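Mandelate racemase/muconate lactonizing enzyme (Polaromonas sp., PDB 2OG9) probably catalyses a mandelate racemase-like reaction of the enolase superfamily, beginning with proton abstraction next to a carboxylate, in a TIM-barrel domain capped by an N-terminal domain. Local coordinates at residues Y67-G72 and A289-G294; E90-I95 and A131-L136; E248-L253 and T259-G264. One frame throughout, in Å; residues are numbered along the deposited sequence.

Contact 1: residues Y67-G72 and A289-G294; sequences YSKRAG and APRVGG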
loop_
_atom_site.group_PDB
_atom_site.type_symbol
_atom_site.label_atom_id
_atom_site.label_comp_id
_atom_site.label_asym_id
_atom_site.label_seq_id
_atom_site.Cartn_x
_atom_site.Cartn_y
_atom_site.Cartn_z
ATOM N N TYR A 67 -19.002 18.237 30.165
ATOM C CA TYR A 67 -18.188 18.666 31.288
ATOM C C TYR A 67 -16.808 19.121 30.847
ATOM O O TYR A 67 -16.405 18.918 29.703
ATOM C CB TYR A 67 -18.033 17.504 32.276
ATOM C CG TYR A 67 -17.047 16.455 31.811
ATOM C CD1 TYR A 67 -15.702 16.531 32.165
ATOM C CD2 TYR A 67 -17.445 15.422 30.968
ATOM C CE1 TYR A 67 -14.777 15.605 31.693
ATOM C CE2 TYR A 67 -16.527 14.488 30.486
ATOM C CZ TYR A 67 -15.194 14.588 30.853
ATOM O OH TYR A 67 -14.270 13.685 30.376
ATOM N N SER A 68 -16.091 19.735 31.778
ATOM C CA SER A 68 -14.735 20.191 31.538
ATOM C C SER A 68 -13.939 19.965 32.809
ATOM O O SER A 68 -14.365 20.361 33.897
ATOM C CB SER A 68 -14.691 21.685 31.202
ATOM O OG SER A 68 -15.458 21.984 30.055
ATOM N N LYS A 69 -12.803 19.295 32.667
ATOM C CA LYS A 69 -11.898 19.067 33.784
ATOM C C LYS A 69 -10.832 20.113 33.491
ATOM O O LYS A 69 -10.161 20.047 32.463
ATOM C CB LYS A 69 -11.327 17.651 33.727
ATOM C CG LYS A 69 -12.320 16.585 34.180
ATOM C CD LYS A 69 -11.873 15.187 33.773
ATOM C CE LYS A 69 -11.724 14.273 34.978
ATOM N NZ LYS A 69 -11.444 12.853 34.600
ATOM N N ARG A 70 -10.708 21.087 34.382
ATOM C CA ARG A 70 -9.780 22.201 34.214
ATOM C C ARG A 70 -10.463 23.207 33.283
ATOM O O ARG A 70 -11.684 23.204 33.179
ATOM C CB ARG A 70 -8.427 21.730 33.656
ATOM C CG ARG A 70 -7.687 20.815 34.633
ATOM C CD ARG A 70 -6.285 20.449 34.168
ATOM N NE ARG A 70 -5.670 19.455 35.048
ATOM C CZ ARG A 70 -5.353 19.667 36.323
ATOM N NH1 ARG A 70 -5.584 20.848 36.884
ATOM N NH2 ARG A 70 -4.812 18.692 37.044
ATOM N N ALA A 71 -9.703 24.054 32.600
ATOM C CA ALA A 71 -10.316 25.068 31.741
ATOM C C ALA A 71 -11.304 24.530 30.708
ATOM O O ALA A 71 -11.056 23.521 30.055
ATOM C CB ALA A 71 -9.227 25.886 31.051
ATOM N N GLY A 72 -12.437 25.211 30.570
ATOM C CA GLY A 72 -13.423 24.783 29.598
ATOM C C GLY A 72 -14.866 25.067 29.962
ATOM O O GLY A 72 -15.678 25.328 29.075
ATOM N N ALA A 289 -18.326 10.028 25.619
ATOM C CA ALA A 289 -19.475 10.668 24.980
ATOM C C ALA A 289 -19.528 12.194 25.131
ATOM O O ALA A 289 -19.521 12.916 24.136
ATOM C CB ALA A 289 -20.780 10.034 25.481
ATOM N N PRO A 290 -19.587 12.705 26.372
ATOM C CA PRO A 290 -19.637 14.161 26.566
ATOM C C PRO A 290 -18.472 14.891 25.897
ATOM O O PRO A 290 -18.635 15.973 25.336
ATOM C CB PRO A 290 -19.597 14.310 28.086
ATOM C CG PRO A 290 -20.283 13.072 28.566
ATOM C CD PRO A 290 -19.701 11.999 27.662
ATOM N N ARG A 291 -17.293 14.290 25.956
ATOM C CA ARG A 291 -16.108 14.902 25.378
ATOM C C ARG A 291 -16.079 14.932 23.844
ATOM O O ARG A 291 -15.492 15.839 23.257
ATOM C CB ARG A 291 -14.857 14.196 25.911
ATOM C CG ARG A 291 -13.561 14.902 25.563
ATOM C CD ARG A 291 -12.378 14.348 26.351
ATOM N NE ARG A 291 -12.540 14.517 27.794
ATOM C CZ ARG A 291 -11.537 14.452 28.666
ATOM N NH1 ARG A 291 -10.304 14.223 28.236
ATOM N NH2 ARG A 291 -11.761 14.622 29.962
ATOM N N VAL A 292 -16.713 13.960 23.194
ATOM C CA VAL A 292 -16.707 13.914 21.732
ATOM C C VAL A 292 -17.908 14.594 21.078
ATOM O O VAL A 292 -18.007 14.640 19.854
ATOM C CB VAL A 292 -16.613 12.452 21.203
ATOM C CG1 VAL A 292 -15.362 11.783 21.749
ATOM C CG2 VAL A 292 -17.855 11.667 21.587
ATOM N N GLY A 293 -18.823 15.116 21.887
ATOM C CA GLY A 293 -19.978 15.795 21.326
ATOM C C GLY A 293 -21.324 15.142 21.565
ATOM O O GLY A 293 -22.302 15.480 20.899
ATOM N N GLY A 294 -21.383 14.201 22.503
ATOM C CA GLY A 294 -22.647 13.556 22.796
ATOM C C GLY A 294 -22.792 12.125 22.315
ATOM O O GLY A 294 -21.844 11.501 21.828
#

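Contact 2: residues E90-I95 and A131-L136; sequences EDPSDI and AKRAGL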
loop_
_atom_site.group_PDB
_atom_site.type_symbol
_atom_site.label_atom_id
_atom_site.label_comp_id
_atom_site.label_asym_id
_atom_site.label_seq_id
_atom_site.Cartn_x
_atom_site.Cartn_y
_atom_site.Cartn_z
ATOM N N GLU A 90 -37.863 23.293 16.656
ATOM C CA GLU A 90 -37.416 22.096 15.948
ATOM C C GLU A 90 -38.010 20.796 16.482
ATOM O O GLU A 90 -38.387 20.699 17.651
ATOM C CB GLU A 90 -35.887 21.997 16.001
ATOM C CG GLU A 90 -35.143 23.101 15.269
ATOM C CD GLU A 90 -35.254 22.979 13.760
ATOM O OE1 GLU A 90 -35.518 21.864 13.266
ATOM O OE2 GLU A 90 -35.060 23.996 13.063
ATOM N N ASP A 91 -38.078 19.797 15.605
ATOM C CA ASP A 91 -38.596 18.478 15.960
ATOM C C ASP A 91 -37.480 17.771 16.745
ATOM O O ASP A 91 -36.439 17.436 16.182
ATOM C CB ASP A 91 -38.917 17.691 14.683
ATOM C CG ASP A 91 -39.652 16.395 14.963
ATOM O OD1 ASP A 91 -39.501 15.856 16.079
ATOM O OD2 ASP A 91 -40.369 15.911 14.062
ATOM N N PRO A 92 -37.687 17.531 18.052
ATOM C CA PRO A 92 -36.680 16.870 18.887
ATOM C C PRO A 92 -36.262 15.466 18.457
ATOM O O PRO A 92 -35.194 14.991 18.852
ATOM C CB PRO A 92 -37.324 16.880 20.275
ATOM C CG PRO A 92 -38.786 16.735 19.949
ATOM C CD PRO A 92 -38.942 17.723 18.806
ATOM N N SER A 93 -37.084 14.802 17.648
ATOM C CA SER A 93 -36.763 13.447 17.203
ATOM C C SER A 93 -35.655 13.387 16.148
ATOM O O SER A 93 -35.021 12.350 15.977
ATOM C CB SER A 93 -38.021 12.751 16.662
ATOM O OG SER A 93 -38.912 12.403 17.715
ATOM N N ASP A 94 -35.424 14.487 15.442
ATOM C CA ASP A 94 -34.390 14.527 14.407
ATOM C C ASP A 94 -33.070 14.929 15.059
ATOM O O ASP A 94 -32.490 15.980 14.760
ATOM C CB ASP A 94 -34.792 15.524 13.317
ATOM C CG ASP A 94 -36.057 15.110 12.596
ATOM O OD1 ASP A 94 -36.331 13.893 12.530
ATOM O OD2 ASP A 94 -36.775 15.990 12.073
ATOM N N ILE A 95 -32.601 14.061 15.950
ATOM C CA ILE A 95 -31.395 14.301 16.724
ATOM C C ILE A 95 -30.124 14.599 15.944
ATOM O O ILE A 95 -29.467 15.611 16.202
ATOM C CB ILE A 95 -31.146 13.125 17.697
ATOM C CG1 ILE A 95 -32.409 12.890 18.538
ATOM C CG2 ILE A 95 -29.951 13.427 18.598
ATOM C CD1 ILE A 95 -32.240 11.860 19.651
ATOM N N ALA A 131 -35.898 8.434 24.432
ATOM C CA ALA A 131 -36.012 7.172 25.166
ATOM C C ALA A 131 -37.260 7.204 26.057
ATOM O O ALA A 131 -38.068 6.271 26.052
ATOM C CB ALA A 131 -34.765 6.951 26.014
ATOM N N LYS A 132 -37.406 8.285 26.816
ATOM C CA LYS A 132 -38.557 8.460 27.706
ATOM C C LYS A 132 -39.867 8.401 26.922
ATOM O O LYS A 132 -40.875 7.872 27.406
ATOM C CB LYS A 132 -38.454 9.797 28.451
ATOM C CG LYS A 132 -37.371 9.828 29.535
ATOM C CD LYS A 132 -37.156 11.233 30.109
ATOM C CE LYS A 132 -36.126 11.212 31.236
ATOM N NZ LYS A 132 -35.810 12.572 31.772
ATOM N N ARG A 133 -39.847 8.943 25.710
ATOM C CA ARG A 133 -41.021 8.953 24.856
ATOM C C ARG A 133 -41.485 7.523 24.599
ATOM O O ARG A 133 -42.682 7.259 24.496
ATOM C CB ARG A 133 -40.701 9.659 23.527
ATOM C CG ARG A 133 -41.890 9.821 22.592
ATOM C CD ARG A 133 -41.449 10.221 21.186
ATOM N NE ARG A 133 -40.892 11.571 21.123
ATOM C CZ ARG A 133 -41.616 12.684 21.187
ATOM N NH1 ARG A 133 -42.934 12.610 21.317
ATOM N NH2 ARG A 133 -41.025 13.870 21.119
ATOM N N ALA A 134 -40.537 6.595 24.506
ATOM C CA ALA A 134 -40.869 5.193 24.264
ATOM C C ALA A 134 -41.013 4.392 25.561
ATOM O O ALA A 134 -41.284 3.190 25.522
ATOM C CB ALA A 134 -39.804 4.551 23.379
ATOM N N GLY A 135 -40.831 5.057 26.698
ATOM C CA GLY A 135 -40.929 4.375 27.980
ATOM C C GLY A 135 -39.810 3.361 28.142
ATOM O O GLY A 135 -39.960 2.341 28.825
ATOM N N LEU A 136 -38.670 3.647 27.525
ATOM C CA LEU A 136 -37.529 2.741 27.580
ATOM C C LEU A 136 -36.279 3.402 28.133
ATOM O O LEU A 136 -36.095 4.614 28.006
ATOM C CB LEU A 136 -37.196 2.225 26.176
ATOM C CG LEU A 136 -38.228 1.458 25.353
ATOM C CD1 LEU A 136 -37.664 1.223 23.942
ATOM C CD2 LEU A 136 -38.558 0.144 26.033
HETATM O O HOH W 1 -38.412 12.538 20.617
#

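Contact 3: residues E248-L253 and T259-G264; sequences EGHAAL and TPIATG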
loop_
_atom_site.group_PDB
_atom_site.type_symbol
_atom_site.label_atom_id
_atom_site.label_comp_id
_atom_site.label_asym_id
_atom_site.label_seq_id
_atom_site.Cartn_x
_atom_site.Cartn_y
_atom_site.Cartn_z
ATOM N N GLU A 248 0.871 6.327 15.775
ATOM C CA GLU A 248 1.858 5.373 15.282
ATOM C C GLU A 248 2.528 4.698 16.471
ATOM O O GLU A 248 2.785 3.493 16.446
ATOM C CB GLU A 248 2.927 6.074 14.442
ATOM C CG GLU A 248 2.513 6.360 13.016
ATOM C CD GLU A 248 3.670 6.878 12.177
ATOM O OE1 GLU A 248 4.750 6.250 12.198
ATOM O OE2 GLU A 248 3.493 7.909 11.492
ATOM N N GLY A 249 2.814 5.491 17.502
ATOM C CA GLY A 249 3.449 4.965 18.698
ATOM C C GLY A 249 2.599 3.899 19.364
ATOM O O GLY A 249 3.093 2.824 19.709
ATOM N N HIS A 250 1.314 4.195 19.540
ATOM C CA HIS A 250 0.400 3.245 20.160
ATOM C C HIS A 250 0.241 1.991 19.303
ATOM O O HIS A 250 0.219 0.882 19.826
ATOM C CB HIS A 250 -0.974 3.893 20.395
ATOM C CG HIS A 250 -1.013 4.826 21.567
ATOM N ND1 HIS A 250 -0.727 4.421 22.854
ATOM C CD2 HIS A 250 -1.319 6.142 21.648
ATOM C CE1 HIS A 250 -0.857 5.447 23.676
ATOM N NE2 HIS A 250 -1.216 6.504 22.969
ATOM N N ALA A 251 0.140 2.163 17.990
ATOM C CA ALA A 251 -0.014 1.018 17.088
ATOM C C ALA A 251 1.194 0.090 17.184
ATOM O O ALA A 251 1.052 -1.134 17.142
ATOM C CB ALA A 251 -0.189 1.500 15.644
ATOM N N ALA A 252 2.382 0.676 17.307
ATOM C CA ALA A 252 3.612 -0.108 17.412
ATOM C C ALA A 252 3.606 -0.938 18.697
ATOM O O ALA A 252 4.019 -2.095 18.702
ATOM C CB ALA A 252 4.832 0.814 17.382
ATOM N N LEU A 253 3.144 -0.342 19.790
ATOM C CA LEU A 253 3.076 -1.061 21.053
ATOM C C LEU A 253 2.073 -2.211 20.958
ATOM O O LEU A 253 2.352 -3.327 21.391
ATOM C CB LEU A 253 2.679 -0.104 22.181
ATOM C CG LEU A 253 3.762 0.893 22.603
ATOM C CD1 LEU A 253 3.164 1.983 23.474
ATOM C CD2 LEU A 253 4.867 0.148 23.340
ATOM N N THR A 259 -0.295 -7.721 25.875
ATOM C CA THR A 259 -1.163 -6.881 26.697
ATOM C C THR A 259 -1.899 -5.833 25.872
ATOM O O THR A 259 -1.288 -5.081 25.110
ATOM C CB THR A 259 -0.361 -6.143 27.784
ATOM O OG1 THR A 259 0.366 -7.098 28.567
ATOM C CG2 THR A 259 -1.302 -5.357 28.699
ATOM N N PRO A 260 -3.229 -5.773 26.012
ATOM C CA PRO A 260 -4.013 -4.793 25.262
ATOM C C PRO A 260 -3.612 -3.367 25.615
ATOM O O PRO A 260 -3.264 -3.071 26.761
ATOM C CB PRO A 260 -5.445 -5.094 25.694
ATOM C CG PRO A 260 -5.412 -6.580 25.920
ATOM C CD PRO A 260 -4.105 -6.763 26.663
ATOM N N ILE A 261 -3.647 -2.499 24.613
ATOM C CA ILE A 261 -3.346 -1.092 24.783
ATOM C C ILE A 261 -4.695 -0.396 24.706
ATOM O O ILE A 261 -5.495 -0.676 23.814
ATOM C CB ILE A 261 -2.446 -0.570 23.655
ATOM C CG1 ILE A 261 -1.118 -1.329 23.676
ATOM C CG2 ILE A 261 -2.238 0.946 23.796
ATOM C CD1 ILE A 261 -0.390 -1.256 25.011
ATOM N N ALA A 262 -4.955 0.491 25.658
ATOM C CA ALA A 262 -6.211 1.217 25.696
ATOM C C ALA A 262 -5.925 2.699 25.572
ATOM O O ALA A 262 -5.033 3.218 26.233
ATOM C CB ALA A 262 -6.931 0.941 27.002
ATOM N N THR A 263 -6.679 3.381 24.720
ATOM C CA THR A 263 -6.483 4.813 24.555
ATOM C C THR A 263 -7.709 5.449 23.906
ATOM O O THR A 263 -8.620 4.744 23.468
ATOM C CB THR A 263 -5.232 5.096 23.694
ATOM O OG1 THR A 263 -4.976 6.506 23.674
ATOM C CG2 THR A 263 -5.436 4.594 22.275
ATOM N N GLY A 264 -7.734 6.778 23.869
ATOM C CA GLY A 264 -8.844 7.487 23.255
ATOM C C GLY A 264 -9.626 8.422 24.161
ATOM O O GLY A 264 -10.379 9.268 23.676
#

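Contact 1: residues Y67-G72 and A289-G294
Tyr-67 and Arg-291 make the polar part of this contact, in which strand 61-69 of the N-terminal domain, outermost in its sheet within this chain, meets the short, weakly bonded helix 289-292 of the barrel domain. The phenol oxygen is met by NE and NH2, along the guanidinium edge that these two nitrogens share. Arg-291 NH2 lies 2.7 Å from Tyr-67 OH, with an angle of 132° at the hydrogen and the oxygen tilted from the guanidinium plane. Arg-291 NE gives a second, weak bond to Tyr-67 OH at 3.2 Å. Ring and guanidinium are inclined by 47°, so they do not stack; NH2 sits at the ring edge. The arginine chain starts anti to its own backbone nitrogen (chi1 -170°) and bends at chi3, which brings the guanidinium to the hydroxyl end of the ring, at its edge. Tyr-67 OH has a further partner, Asp-288 OD2, and the other carboxylate oxygen of Asp-288 receives the backbone N of Arg-291.

The apolar part rests on Pro-290, which brings CB to 3.8 Å from Tyr-67 CD2, again at the ring edge, while Phe-316 meets the same ring. Lys-69 passes its aliphatic chain across Arg-291, with Lys-69 CD 3.9 Å from Arg-291 NH2 at the guanidinium edge. The two cationic ends remain apart, with 5.0 Å between Lys-69 NZ and Arg-291 NH2.

Around this pair, Ser-108 of the second subunit packs on Arg-291 and bonds to the backbone N of Lys-69, placing the contact beside a subunit interface. Within the chain, the chemistry implies a buried polar node tying the two domains: Tyr-67 OH is gripped by two N-H donors of Arg-291, one of them weakly, and is also bonded to Asp-288 OD2.

Contact 2: residues E90-I95 and A131-L136
The end of helix 114-133 and the turn leading into helix 95-104 come together here, both in the N-terminal domain, through Arg-133 reaching alongside Pro-92 and toward Ser-93. The turn is a type I beta turn from Asp-91 to Asp-94. It also holds an Asx turn, in which Ser-93 N donates to Asp-91 OD1 at 3.1 Å and 160°, meeting that oxygen from above the carboxylate plane.

Arg-133 extends from the helix with CG anti to the backbone N (chi1 -176°), then bends at chi3 to lay its guanidinium beside the turn. Arg-133 NH2 comes 3.8 Å from Pro-92 CG, with the proline carbon at the guanidinium edge and the two side chains at about a right angle. Between Arg-133 and Ser-93 the polar link is indirect: Arg-133 NE and Ser-93 OG are 4.0 Å apart, and one water fills the step. That water lies in the guanidinium plane, accepts from Arg-133 NE at 2.7 Å and is hydrogen-bonded to Ser-93 OG at 2.9 Å. Direct polar partners include Asp-13, which forms a salt bridge with Arg-133 NH2, and Ser-12, whose OG bonds to Ser-93 OG. Leu-136 of the third subunit packs on both Ser-93 and Arg-133.

Past Arg-133 the helix closes at Gly-135, whose positive phi suits glycine. Leu-136 N bonds to Ala-131 O at 3.1 Å, and Gly-135 N to Lys-132 O at 2.9 Å. This is a Schellman motif ending one helix, with Arg-133 of its last turn bridging to the Asx and beta turns that lead into another.

Contact 3: residues E248-L253 and T259-G264
With chi1 at -77°, His-250 sets its imidazole beside its own backbone N and directs it from the helix toward strand 261-263. On the strand, Thr-263 turns OG1 anti to its backbone N (chi1 -173°), placing the hydroxyl near the far end of that ring. The two side chains meet obliquely: Thr-263 CB sits over the centre of one imidazole face, 4.3 Å above its plane, while Thr-263 OG1 lies 3.8 Å from His-250 NE2. Thr-263 OG1 has its main polar partner in Glu-240 OE2; His-250 NE2 makes a weak hydrogen bond to Asp-243 O.

Ile-261 supplies the rest of the strand side. Ile-261 CG2 approaches His-250 ND1 at 3.9 Å, obliquely to the ring, and Ile-261 CG1 comes within 4.3 Å of Leu-253 CB, about one helical turn further on. Thus Ile-261 faces both helix residues, and Leu-253 also packs on Ala-223 and Cys-227 of helix 220-230.

The helix and strand segments run nearly antiparallel, their axes 9.3 Å apart at an angle of 155°. This is the return half of the beta-alpha-beta unit formed by strand 238-239, helix 247-256 and strand 261-263, a right-handed crossover repeated round a TIM barrel. A calcium ion, bound at Ala-254 and Phe-257 where the helix ends, lies about 6 Å from the side chain of Ile-261.

His-250 ND1 is buried beside a methyl group with no polar partner in the model. No hydrogen bond crosses between the two segments; side-chain packing of His-250 and Leu-253 on Ile-261 and Thr-263 holds them together.

Overall arrangement
After strands 15-26 and 46-56 the chain runs through strand 61-69, whose end opens contact 1. Contact 2 then opens and closes within the N-terminal domain, bringing the turn before helix 95-104 to the end of helix 114-133. The chain continues into the barrel, where contact 3 closes a short helix-to-strand return. Only afterwards does 289-294 come back to 67-72, so contact 1 spans both others and joins the two domains. Contacts 2 and 3 follow one another in series, on opposite sides of the chain's centre with their centres about 37 Å apart, and each has its centre about 23 Å from that of contact 1.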